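Local coordinates for protein peptidoglycan glycosyltransferase (Eggerthella lenta, PDB 4MNR) that belongs to the penicillin-binding proteins, bacterial cell-wall enzymes, and carries a transpeptidase domain of the beta-lactamase-like fold, at residues F187-A201 and L248-A261. Sequence-based numbering, arbitrary orientation. Where two conformers were deposited one is given.
Sequences FKIVTLATALEDDVA and LGVEMGADKLVAGA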
ATOM      1  N   PHE A 187       3.367  10.380  -1.035  1.00  9.33           N
ATOM      2  CA  PHE A 187       3.474  10.817   0.353  1.00  7.30           C
ATOM      3  C   PHE A 187       2.998  12.258   0.545  1.00  9.97           C
ATOM      4  O   PHE A 187       2.758  12.696   1.672  1.00  9.92           O
ATOM      5  CB  PHE A 187       4.940  10.679   0.805  1.00  8.31           C
ATOM      6  CG  PHE A 187       5.183  11.010   2.249  1.00 10.92           C
ATOM      7  CD1 PHE A 187       4.925  10.082   3.257  1.00  9.31           C
ATOM      8  CD2 PHE A 187       5.736  12.225   2.596  1.00  7.90           C
ATOM      9  CE1 PHE A 187       5.165  10.386   4.587  1.00 11.02           C
ATOM     10  CE2 PHE A 187       5.978  12.546   3.933  1.00 11.37           C
ATOM     11  CZ  PHE A 187       5.693  11.617   4.929  1.00 11.92           C
ATOM     12  N   LYS A 188       2.882  13.010  -0.548  1.00  8.51           N
ATOM     13  CA  LYS A 188       2.376  14.376  -0.435  1.00  8.45           C
ATOM     14  C   LYS A 188       0.972  14.403   0.185  1.00  9.52           C
ATOM     15  O   LYS A 188       0.560  15.422   0.734  1.00 12.58           O
ATOM     16  CB  LYS A 188       2.411  15.094  -1.792  1.00  7.61           C
ATOM     17  CG  LYS A 188       3.827  15.386  -2.270  1.00  8.60           C
ATOM     18  CD  LYS A 188       3.862  15.953  -3.678  1.00  9.65           C
ATOM     19  CE  LYS A 188       5.330  16.134  -4.126  1.00 13.25           C
ATOM     20  NZ  LYS A 188       5.404  16.393  -5.572  1.00 19.07           N
ATOM     21  N   ILE A 189       0.254  13.287   0.129  1.00  9.54           N
ATOM     22  CA  ILE A 189      -1.027  13.206   0.838  1.00  9.12           C
ATOM     23  C   ILE A 189      -0.801  13.483   2.331  1.00 10.29           C
ATOM     24  O   ILE A 189      -1.541  14.246   2.961  1.00 10.85           O
ATOM     25  CB  ILE A 189      -1.670  11.816   0.696  1.00  9.84           C
ATOM     26  CG1 ILE A 189      -2.045  11.524  -0.762  1.00 12.67           C
ATOM     27  CG2 ILE A 189      -2.895  11.715   1.603  1.00 11.52           C
ATOM     28  CD1 ILE A 189      -2.520  10.102  -0.977  1.00 13.29           C
ATOM     29  N   VAL A 190       0.248  12.881   2.895  1.00  9.50           N
ATOM     30  CA  VAL A 190       0.592  13.088   4.309  1.00 10.92           C
ATOM     31  C   VAL A 190       1.041  14.522   4.601  1.00  9.70           C
ATOM     32  O   VAL A 190       0.560  15.145   5.550  1.00 11.04           O
ATOM     33  CB  VAL A 190       1.683  12.102   4.795  1.00 10.98           C
ATOM     34  CG1 VAL A 190       2.068  12.384   6.253  1.00 12.25           C
ATOM     35  CG2 VAL A 190       1.193  10.676   4.653  1.00 12.86           C
ATOM     36  N   THR A 191       1.952  15.040   3.784  1.00  9.23           N
ATOM     37  CA  THR A 191       2.420  16.411   3.941  1.00  8.45           C
ATOM     38  C   THR A 191       1.285  17.431   3.868  1.00  9.93           C
ATOM     39  O   THR A 191       1.173  18.300   4.729  1.00 11.21           O
ATOM     40  CB  THR A 191       3.490  16.734   2.907  1.00 10.98           C
ATOM     41  OG1 THR A 191       4.487  15.710   2.965  1.00 11.29           O
ATOM     42  CG2 THR A 191       4.153  18.081   3.214  1.00  9.58           C
ATOM     43  N   LEU A 192       0.445  17.303   2.846  1.00 11.01           N
ATOM     44  CA  LEU A 192      -0.714  18.191   2.672  1.00  7.96           C
ATOM     45  C   LEU A 192      -1.678  18.096   3.845  1.00 11.65           C
ATOM     46  O   LEU A 192      -2.116  19.110   4.399  1.00 12.11           O
ATOM     47  CB  LEU A 192      -1.448  17.819   1.389  1.00 10.56           C
ATOM     48  CG  LEU A 192      -2.704  18.646   1.112  1.00 12.55           C
ATOM     49  CD1 LEU A 192      -2.349  20.127   0.944  1.00 14.48           C
ATOM     50  CD2 LEU A 192      -3.423  18.100  -0.112  1.00 12.98           C
ATOM     51  N   ALA A 193      -2.031  16.872   4.224  1.00 11.56           N
ATOM     52  CA  ALA A 193      -2.961  16.689   5.337  1.00  8.35           C
ATOM     53  C   ALA A 193      -2.418  17.294   6.626  1.00 12.56           C
ATOM     54  O   ALA A 193      -3.153  17.890   7.399  1.00 13.00           O
ATOM     55  CB  ALA A 193      -3.281  15.198   5.532  1.00  9.33           C
ATOM     56  N   THR A 194      -1.115  17.149   6.847  1.00 11.20           N
ATOM     57  CA  THR A 194      -0.496  17.694   8.037  1.00 12.05           C
ATOM     58  C   THR A 194      -0.520  19.217   8.012  1.00 12.49           C
ATOM     59  O   THR A 194      -0.800  19.860   9.022  1.00 14.66           O
ATOM     60  CB  THR A 194       0.953  17.171   8.175  1.00 11.74           C
ATOM     61  OG1 THR A 194       0.910  15.741   8.310  1.00 13.21           O
ATOM     62  CG2 THR A 194       1.590  17.747   9.421  1.00 15.26           C
ATOM     63  N   ALA A 195      -0.236  19.793   6.844  1.00 14.07           N
ATOM     64  CA  ALA A 195      -0.202  21.246   6.711  1.00 14.49           C
ATOM     65  C   ALA A 195      -1.580  21.853   6.958  1.00 13.14           C
ATOM     66  O   ALA A 195      -1.696  22.899   7.587  1.00 16.67           O
ATOM     67  CB  ALA A 195       0.326  21.653   5.340  1.00 15.89           C
ATOM     68  N   LEU A 196      -2.627  21.196   6.466  1.00 13.82           N
ATOM     69  CA  LEU A 196      -3.975  21.701   6.688  1.00 12.29           C
ATOM     70  C   LEU A 196      -4.412  21.525   8.144  1.00 17.15           C
ATOM     71  O   LEU A 196      -5.015  22.423   8.732  1.00 21.19           O
ATOM     72  CB  LEU A 196      -4.970  21.017   5.740  1.00 12.08           C
ATOM     73  CG  LEU A 196      -4.704  21.191   4.242  1.00 14.71           C
ATOM     74  CD1 LEU A 196      -5.810  20.517   3.431  1.00 15.05           C
ATOM     75  CD2 LEU A 196      -4.573  22.665   3.867  1.00 17.16           C
ATOM     76  N   GLU A 197      -4.120  20.365   8.720  1.00 15.90           N
ATOM     77  CA  GLU A 197      -4.493  20.074  10.109  1.00 16.23           C
ATOM     78  C   GLU A 197      -3.848  21.060  11.089  1.00 19.89           C
ATOM     79  O   GLU A 197      -4.487  21.514  12.050  1.00 20.63           O
ATOM     80  CB  GLU A 197      -4.123  18.622  10.464  1.00 20.17           C
ATOM     81  CG  GLU A 197      -4.441  18.196  11.907  1.00 23.52           C
ATOM     82  CD  GLU A 197      -5.831  17.576  12.082  1.00 26.89           C
ATOM     83  OE1 GLU A 197      -6.582  17.466  11.095  1.00 20.87           O
ATOM     84  OE2 GLU A 197      -6.176  17.192  13.221  1.00 28.90           O
ATOM     85  N   ASP A 198      -2.590  21.407  10.826  1.00 18.22           N
ATOM     86  CA  ASP A 198      -1.813  22.255  11.729  1.00 21.49           C
ATOM     87  C   ASP A 198      -1.870  23.725  11.330  1.00 24.47           C
ATOM     88  O   ASP A 198      -1.219  24.571  11.954  1.00 24.05           O
ATOM     89  CB  ASP A 198      -0.354  21.795  11.773  1.00 26.34           C
ATOM     90  CG  ASP A 198      -0.185  20.431  12.424  1.00 34.87           C
ATOM     91  OD1 ASP A 198      -1.069  20.022  13.210  1.00 38.50           O
ATOM     92  OD2 ASP A 198       0.844  19.770  12.153  1.00 36.23           O
ATOM     93  N   ASP A 199      -2.645  24.018  10.288  1.00 19.98           N
ATOM     94  CA  ASP A 199      -2.836  25.388   9.805  1.00 24.78           C
ATOM     95  C   ASP A 199      -1.527  26.055   9.388  1.00 20.72           C
ATOM     96  O   ASP A 199      -1.352  27.261   9.562  1.00 24.09           O
ATOM     97  CB  ASP A 199      -3.554  26.247  10.854  1.00 36.96           C
ATOM     98  CG  ASP A 199      -4.361  27.370  10.233  1.00 47.14           C
ATOM     99  OD1 ASP A 199      -4.929  27.158   9.140  1.00 50.55           O
ATOM    100  OD2 ASP A 199      -4.427  28.463  10.838  1.00 54.80           O
ATOM    101  N   VAL A 200      -0.617  25.268   8.826  1.00 16.93           N
ATOM    102  CA  VAL A 200       0.628  25.816   8.299  1.00 17.47           C
ATOM    103  C   VAL A 200       0.375  26.571   6.993  1.00 17.96           C
ATOM    104  O   VAL A 200       0.972  27.618   6.739  1.00 19.10           O
ATOM    105  CB  VAL A 200       1.669  24.708   8.071  1.00 19.64           C
ATOM    106  CG1 VAL A 200       2.911  25.269   7.374  1.00 21.90           C
ATOM    107  CG2 VAL A 200       2.036  24.057   9.403  1.00 23.26           C
ATOM    108  N   ALA A 201      -0.512  26.027   6.167  1.00 15.09           N
ATOM    109  CA  ALA A 201      -0.891  26.650   4.906  1.00 16.31           C
ATOM    110  C   ALA A 201      -2.308  26.214   4.604  1.00 14.14           C
ATOM    111  O   ALA A 201      -2.836  25.310   5.260  1.00 19.36           O
ATOM    112  CB  ALA A 201       0.035  26.213   3.776  1.00 18.11           C
ATOM    113  N   LEU A 248       7.182  23.829   1.628  1.00 10.62           N
ATOM    114  CA  LEU A 248       6.157  23.596   2.633  1.00  9.69           C
ATOM    115  C   LEU A 248       6.732  22.790   3.804  1.00 13.17           C
ATOM    116  O   LEU A 248       6.457  23.090   4.954  1.00 13.50           O
ATOM    117  CB  LEU A 248       4.929  22.914   1.999  1.00 10.36           C
ATOM    118  CG  LEU A 248       3.819  22.494   2.958  1.00 12.47           C
ATOM    119  CD1 LEU A 248       3.215  23.709   3.683  1.00 14.08           C
ATOM    120  CD2 LEU A 248       2.748  21.708   2.182  1.00 12.57           C
ATOM    121  N   GLY A 249       7.559  21.791   3.504  1.00 12.93           N
ATOM    122  CA  GLY A 249       8.252  21.028   4.531  1.00 12.66           C
ATOM    123  C   GLY A 249       9.119  21.890   5.439  1.00 13.16           C
ATOM    124  O   GLY A 249       9.068  21.759   6.663  1.00 13.21           O
ATOM    125  N   VAL A 250       9.917  22.768   4.842  1.00 14.05           N
ATOM    126  CA  VAL A 250      10.762  23.666   5.620  1.00 14.46           C
ATOM    127  C   VAL A 250       9.896  24.610   6.452  1.00 12.75           C
ATOM    128  O   VAL A 250      10.220  24.918   7.599  1.00 18.36           O
ATOM    129  CB  VAL A 250      11.704  24.473   4.707  1.00 14.84           C
ATOM    130  CG1 VAL A 250      12.341  25.638   5.465  1.00 17.63           C
ATOM    131  CG2 VAL A 250      12.765  23.559   4.110  1.00 17.03           C
ATOM    132  N   GLU A 251       8.789  25.067   5.877  1.00 13.04           N
ATOM    133  CA  GLU A 251       7.917  25.984   6.605  1.00 16.05           C
ATOM    134  C   GLU A 251       7.276  25.309   7.819  1.00 16.49           C
ATOM    135  O   GLU A 251       7.198  25.906   8.904  1.00 21.97           O
ATOM    136  CB  GLU A 251       6.844  26.569   5.686  1.00 19.21           C
ATOM    137  CG  GLU A 251       5.933  27.548   6.401  1.00 25.65           C
ATOM    138  CD  GLU A 251       5.067  28.352   5.460  1.00 33.29           C
ATOM    139  OE1 GLU A 251       5.107  28.086   4.240  1.00 31.01           O
ATOM    140  OE2 GLU A 251       4.350  29.256   5.946  1.00 35.97           O
HETATM  141  N   MSE A 252       6.824  24.071   7.661  0.60 14.67           N
HETATM  142  CA  MSE A 252       6.179  23.391   8.784  0.60 16.19           C
HETATM  143  C   MSE A 252       7.194  22.910   9.815  0.60 15.38           C
HETATM  144  O   MSE A 252       6.886  22.827  11.006  0.60 16.06           O
HETATM  145  CB  MSE A 252       5.262  22.250   8.328  0.60 17.30           C
HETATM  146  CG  MSE A 252       5.959  20.967   7.929  0.60 16.18           C
HETATM  147 SE   MSE A 252       4.673  19.505   7.687  0.50 22.34          SE
HETATM  148  CE  MSE A 252       3.557  20.303   6.293  0.60 25.17           C
ATOM    149  N   GLY A 253       8.411  22.615   9.360  1.00 14.48           N
ATOM    150  CA  GLY A 253       9.463  22.216  10.272  1.00 16.57           C
ATOM    151  C   GLY A 253       9.468  20.728  10.554  1.00 15.48           C
ATOM    152  O   GLY A 253       8.474  20.019  10.344  1.00 15.21           O
ATOM    153  N   ALA A 254      10.603  20.256  11.063  1.00 16.33           N
ATOM    154  CA  ALA A 254      10.808  18.827  11.269  1.00 15.48           C
ATOM    155  C   ALA A 254       9.837  18.219  12.281  1.00 14.66           C
ATOM    156  O   ALA A 254       9.287  17.144  12.037  1.00 14.60           O
ATOM    157  CB  ALA A 254      12.258  18.562  11.690  1.00 19.24           C
ATOM    158  N   ASP A 255       9.630  18.897  13.413  1.00 16.56           N
ATOM    159  CA  ASP A 255       8.751  18.365  14.461  1.00 18.31           C
ATOM    160  C   ASP A 255       7.365  18.050  13.903  1.00 15.53           C
ATOM    161  O   ASP A 255       6.839  16.948  14.106  1.00 14.88           O
ATOM    162  CB  ASP A 255       8.623  19.345  15.630  1.00 22.88           C
ATOM    163  CG  ASP A 255       9.919  19.517  16.404  1.00 37.02           C
ATOM    164  OD1 ASP A 255      10.625  18.512  16.639  1.00 36.40           O
ATOM    165  OD2 ASP A 255      10.229  20.666  16.784  1.00 47.23           O
ATOM    166  N   LYS A 256       6.788  19.006  13.176  1.00 17.53           N
ATOM    167  CA  LYS A 256       5.436  18.827  12.631  1.00 16.45           C
ATOM    168  C   LYS A 256       5.396  17.780  11.527  1.00 11.98           C
ATOM    169  O   LYS A 256       4.436  17.018  11.434  1.00 15.62           O
ATOM    170  CB  LYS A 256       4.882  20.142  12.073  1.00 16.81           C
ATOM    171  CG  LYS A 256       4.342  21.116  13.103  1.00 23.71           C
ATOM    172  CD  LYS A 256       3.620  22.268  12.399  1.00 26.87           C
ATOM    173  CE  LYS A 256       3.038  23.265  13.389  1.00 33.78           C
ATOM    174  NZ  LYS A 256       4.102  24.043  14.077  1.00 38.19           N
ATOM    175  N   LEU A 257       6.421  17.737  10.676  1.00 10.79           N
ATOM    176  CA  LEU A 257       6.370  16.777   9.578  1.00 12.32           C
ATOM    177  C   LEU A 257       6.478  15.355  10.125  1.00 13.19           C
ATOM    178  O   LEU A 257       5.746  14.463   9.703  1.00 13.43           O
ATOM    179  CB  LEU A 257       7.438  17.051   8.510  1.00 13.99           C
ATOM    180  CG  LEU A 257       7.411  16.030   7.363  1.00 16.38           C
ATOM    181  CD1 LEU A 257       6.088  16.080   6.578  1.00 19.95           C
ATOM    182  CD2 LEU A 257       8.597  16.217   6.427  1.00 19.55           C
ATOM    183  N   VAL A 258       7.379  15.149  11.079  1.00 14.11           N
ATOM    184  CA  VAL A 258       7.549  13.819  11.643  1.00 12.57           C
ATOM    185  C   VAL A 258       6.297  13.400  12.425  1.00 14.85           C
ATOM    186  O   VAL A 258       5.826  12.268  12.296  1.00 15.76           O
ATOM    187  CB  VAL A 258       8.814  13.714  12.498  1.00 15.79           C
ATOM    188  CG1 VAL A 258       8.888  12.343  13.158  1.00 20.15           C
ATOM    189  CG2 VAL A 258      10.038  13.957  11.610  1.00 18.14           C
ATOM    190  N   ALA A 259       5.745  14.319  13.215  1.00 13.39           N
ATOM    191  CA  ALA A 259       4.520  14.033  13.966  1.00 17.45           C
ATOM    192  C   ALA A 259       3.366  13.711  13.024  1.00 15.75           C
ATOM    193  O   ALA A 259       2.548  12.830  13.299  1.00 15.16           O
ATOM    194  CB  ALA A 259       4.157  15.204  14.856  1.00 16.29           C
ATOM    195  N   GLY A 260       3.296  14.428  11.910  1.00 15.58           N
ATOM    196  CA  GLY A 260       2.240  14.188  10.944  1.00 15.77           C
ATOM    197  C   GLY A 260       2.339  12.807  10.321  1.00 12.06           C
ATOM    198  O   GLY A 260       1.328  12.107  10.158  1.00 13.84           O
ATOM    199  N   ALA A 261       3.557  12.413   9.958  1.00 12.45           N
ATOM    200  CA  ALA A 261       3.766  11.099   9.375  1.00 10.58           C
ATOM    201  C   ALA A 261       3.430  10.025  10.410  1.00 11.62           C
ATOM    202  O   ALA A 261       2.837   8.990  10.078  1.00 11.65           O
ATOM    203  CB  ALA A 261       5.207  10.953   8.909  1.00 11.72           C
TER
HETATM  204  O   HOH W   1      -0.988  14.423  10.002  1.00 24.35           O
HETATM  205  O   HOH W   2       2.122  17.550  13.036  1.00 18.01           O
HETATM  206  O   HOH W   3       1.228  29.891   4.942  1.00 30.23           O
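Met-252, modelled as selenomethionine, reaches in one of its two modelled conformers from helix 242-263 into the side of helix 188-197, joining two helices of the penicillin-binding transpeptidase domain; their N-to-C directions make 116°, and the axes of the short segments come within 9.2 Å. Its CB lies against both methyls of Val-200, 3.9 Å from CG2. With chi1 at 78° in this conformer, CG sits between the backbone N and carbonyl carbon; SE then passes Thr-194 CG2, and the bend at chi3 lays CE 3.6 Å from Ala-195 CB, beside Thr-191 O and CG2. A long, unbranched, flexible chain suits this course, with selenium standing in for sulfur, and the single methyl of Ala-195 lets CE pack close against it.

Leu-248 forks over the same alanine: CD1 also meets Val-200 CG1 and Ala-201 CB, while CD2 meets Thr-191 CG2. Thr-191 turns its methyl to this apolar group and gives its hydroxyl a hydrogen bond with Ala-298 O. Val-200 follows a Schellman motif at Asp-199, which ends the helix and brings the valine back onto Met-252.

Farther along, the helices come close at Gly-260: lacking a side chain, it lets Thr-194 OG1 come within 3.3 Å of Gly-260 CA. Beyond it, the Phe-187 ring meets Ala-261 CB edge-on through CZ, at 4.1 Å. Water bridges the polar groups: one molecule donates to Asp-198 OD2 and Lys-256 O, while the lysine's aliphatic chain slides past that carboxylate. Thr-194 OG1 donates to Val-190 O from above the carbonyl plane, at 2.8 Å, and accepts from a second water that also donates to Gly-260 O.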